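PDB 4E8H: glutathione S-transferase from Bombyx mori, which probably catalyses the conjugation of glutathione to electrophilic substrates, working as a homodimer that binds glutathione. Local coordinates for residues B[73-78]-B[158-163]. Residues are numbered along the deposited sequence; the frame is centred on the assembly and turned at random.
Sequences AIQTYL and MTVADI
Q75 and V160 join the two domains of the glutathione S-transferase fold: Q75 lies on helix 71-82 of the thioredoxin-like N-terminal domain, V160 in the first turn of helix 160-174 of the all-helical C-terminal domain. The one hydrogen bond between 73-78 and 158-163 runs from Q75 NE2 to V160 O at 3.1 Å. It is bent (138° at the hydrogen), as the acceptor lies out of the amide plane of Q75. At the carbonyl the donor arrives at 119° to the C=O bond, tilted from the carbonyl plane. T24 OG1 of helix 16-27 is a second partner of NE2, so two bonds to different helices engage this buried nitrogen and probably fix the turn of the amide. Reach comes from the side chain itself: CG stands opposite the carbonyl carbon (chi1 -81°) and the chain then runs extended to the amide. The side chains of Q75 and V160 lie antiparallel alongside one another, with Q75 NE2 3.7 Å from V160 CB. Nearer the backbone, V160 CG1 lies 4.1 Å from Q75 CB. I163, about one turn further on, adds its CB at 3.9 Å from the same NE2. The two branches of V160 divide the work, since CG2 turns to T76 and meets its CG2 at 4.1 Å, the two side chains roughly perpendicular. L103 of helix 93-124 touches both V160 and T76. Q75 also lies near R72 and S71, which bind glutathione, but its side chain stays about 8 Å from the bound ligand, next to the site and not in it. The start of helix 160-174 is fixed by a capping box: T159 OG1 accepts a weak bond from A161 N, and in return D162 OD2 takes T159 N at 2.8 Å through its anti lone pair.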
ATOM      1  N   ALA B  73       7.476   2.457   0.315  1.00  6.11           N
ATOM      2  CA  ALA B  73       8.553   1.488   0.556  1.00  6.15           C
ATOM      3  C   ALA B  73       9.910   2.185   0.694  1.00  6.21           C
ATOM      4  O   ALA B  73      10.744   1.775   1.507  1.00  6.15           O
ATOM      5  CB  ALA B  73       8.596   0.447  -0.552  1.00  6.14           C
ATOM      6  N   ILE B  74      10.123   3.231  -0.106  1.00  6.23           N
ATOM      7  CA  ILE B  74      11.328   4.060  -0.013  1.00  6.36           C
ATOM      8  C   ILE B  74      11.415   4.749   1.351  1.00  6.50           C
ATOM      9  O   ILE B  74      12.456   4.698   2.010  1.00  6.55           O
ATOM     10  CB  ILE B  74      11.406   5.109  -1.154  1.00  6.34           C
ATOM     11  CG1 ILE B  74      11.581   4.417  -2.512  1.00  6.31           C
ATOM     12  CG2 ILE B  74      12.558   6.087  -0.912  1.00  6.30           C
ATOM     13  CD1 ILE B  74      11.339   5.321  -3.719  1.00  6.02           C
ATOM     14  N   GLN B  75      10.316   5.379   1.765  1.00  6.56           N
ATOM     15  CA  GLN B  75      10.223   6.034   3.072  1.00  6.72           C
ATOM     16  C   GLN B  75      10.626   5.114   4.216  1.00  6.78           C
ATOM     17  O   GLN B  75      11.474   5.470   5.041  1.00  6.91           O
ATOM     18  CB  GLN B  75       8.794   6.492   3.332  1.00  6.71           C
ATOM     19  CG  GLN B  75       8.390   7.784   2.687  1.00  6.82           C
ATOM     20  CD  GLN B  75       7.003   8.188   3.122  1.00  7.32           C
ATOM     21  OE1 GLN B  75       6.008   7.601   2.694  1.00  7.67           O
ATOM     22  NE2 GLN B  75       6.926   9.182   3.998  1.00  7.02           N
ATOM     23  N   THR B  76      10.000   3.941   4.268  1.00  6.78           N
ATOM     24  CA  THR B  76      10.238   2.993   5.348  1.00  6.97           C
ATOM     25  C   THR B  76      11.656   2.421   5.294  1.00  7.29           C
ATOM     26  O   THR B  76      12.282   2.219   6.338  1.00  7.39           O
ATOM     27  CB  THR B  76       9.188   1.858   5.376  1.00  6.93           C
ATOM     28  OG1 THR B  76       9.145   1.203   4.103  1.00  6.59           O
ATOM     29  CG2 THR B  76       7.805   2.413   5.706  1.00  6.65           C
ATOM     30  N   TYR B  77      12.163   2.186   4.081  1.00  7.65           N
ATOM     31  CA  TYR B  77      13.551   1.746   3.893  1.00  8.04           C
ATOM     32  C   TYR B  77      14.572   2.744   4.444  1.00  8.30           C
ATOM     33  O   TYR B  77      15.540   2.344   5.095  1.00  8.38           O
ATOM     34  CB  TYR B  77      13.864   1.452   2.418  1.00  7.98           C
ATOM     35  CG  TYR B  77      15.350   1.280   2.146  1.00  8.20           C
ATOM     36  CD1 TYR B  77      16.040   0.163   2.620  1.00  8.17           C
ATOM     37  CD2 TYR B  77      16.069   2.243   1.434  1.00  8.14           C
ATOM     38  CE1 TYR B  77      17.406   0.004   2.388  1.00  8.43           C
ATOM     39  CE2 TYR B  77      17.438   2.092   1.196  1.00  8.33           C
ATOM     40  CZ  TYR B  77      18.097   0.969   1.674  1.00  8.54           C
ATOM     41  OH  TYR B  77      19.445   0.809   1.440  1.00  8.95           O
ATOM     42  N   LEU B  78      14.363   4.033   4.174  1.00  8.60           N
ATOM     43  CA  LEU B  78      15.289   5.060   4.647  1.00  8.83           C
ATOM     44  C   LEU B  78      15.355   5.087   6.175  1.00  9.13           C
ATOM     45  O   LEU B  78      16.434   5.259   6.748  1.00  9.14           O
ATOM     46  CB  LEU B  78      14.941   6.441   4.072  1.00  8.74           C
ATOM     47  CG  LEU B  78      14.998   6.635   2.549  1.00  8.80           C
ATOM     48  CD1 LEU B  78      14.611   8.059   2.172  1.00  8.97           C
ATOM     49  CD2 LEU B  78      16.364   6.281   1.963  1.00  8.50           C
ATOM     50  N   MET B 158       5.164  11.921  15.334  1.00 12.20           N
ATOM     51  CA  MET B 158       5.097  11.982  13.872  1.00 11.60           C
ATOM     52  C   MET B 158       5.812  10.778  13.251  1.00 11.00           C
ATOM     53  O   MET B 158       6.869  10.359  13.732  1.00 10.93           O
ATOM     54  CB  MET B 158       5.701  13.293  13.351  1.00 11.81           C
ATOM     55  CG  MET B 158       5.432  13.570  11.870  1.00 12.37           C
ATOM     56  SD  MET B 158       6.262  15.038  11.222  1.00 13.79           S
ATOM     57  CE  MET B 158       7.960  14.468  11.120  1.00 13.61           C
ATOM     58  N   THR B 159       5.218  10.216  12.199  1.00 10.21           N
ATOM     59  CA  THR B 159       5.789   9.064  11.497  1.00  9.47           C
ATOM     60  C   THR B 159       5.806   9.301   9.985  1.00  9.18           C
ATOM     61  O   THR B 159       5.331  10.338   9.511  1.00  8.92           O
ATOM     62  CB  THR B 159       5.022   7.751  11.820  1.00  9.43           C
ATOM     63  OG1 THR B 159       3.656   7.866  11.402  1.00  9.14           O
ATOM     64  CG2 THR B 159       5.075   7.437  13.314  1.00  9.22           C
ATOM     65  N   VAL B 160       6.357   8.348   9.234  1.00  8.85           N
ATOM     66  CA  VAL B 160       6.335   8.410   7.767  1.00  8.64           C
ATOM     67  C   VAL B 160       4.903   8.508   7.229  1.00  8.46           C
ATOM     68  O   VAL B 160       4.675   9.085   6.162  1.00  8.50           O
ATOM     69  CB  VAL B 160       7.083   7.220   7.099  1.00  8.65           C
ATOM     70  CG1 VAL B 160       8.582   7.320   7.348  1.00  8.66           C
ATOM     71  CG2 VAL B 160       6.536   5.871   7.581  1.00  8.72           C
ATOM     72  N   ALA B 161       3.951   7.954   7.980  1.00  8.24           N
ATOM     73  CA  ALA B 161       2.537   8.018   7.622  1.00  8.10           C
ATOM     74  C   ALA B 161       2.016   9.459   7.570  1.00  8.00           C
ATOM     75  O   ALA B 161       1.309   9.819   6.629  1.00  8.04           O
ATOM     76  CB  ALA B 161       1.704   7.165   8.565  1.00  8.12           C
ATOM     77  N   ASP B 162       2.376  10.275   8.564  1.00  7.76           N
ATOM     78  CA  ASP B 162       2.037  11.708   8.561  1.00  7.68           C
ATOM     79  C   ASP B 162       2.645  12.438   7.368  1.00  7.63           C
ATOM     80  O   ASP B 162       1.999  13.297   6.769  1.00  7.58           O
ATOM     81  CB  ASP B 162       2.517  12.395   9.841  1.00  7.62           C
ATOM     82  CG  ASP B 162       1.900  11.808  11.085  1.00  7.77           C
ATOM     83  OD1 ASP B 162       0.741  12.150  11.400  1.00  7.72           O
ATOM     84  OD2 ASP B 162       2.581  11.006  11.754  1.00  8.16           O
ATOM     85  N   ILE B 163       3.888  12.094   7.039  1.00  7.72           N
ATOM     86  CA  ILE B 163       4.625  12.761   5.966  1.00  7.85           C
ATOM     87  C   ILE B 163       3.981  12.535   4.588  1.00  7.97           C
ATOM     88  O   ILE B 163       3.822  13.487   3.822  1.00  8.15           O
ATOM     89  CB  ILE B 163       6.143  12.391   5.977  1.00  7.85           C
ATOM     90  CG1 ILE B 163       6.780  12.787   7.321  1.00  7.78           C
ATOM     91  CG2 ILE B 163       6.879  13.052   4.804  1.00  7.69           C
ATOM     92  CD1 ILE B 163       8.267  12.439   7.461  1.00  7.41           C
TER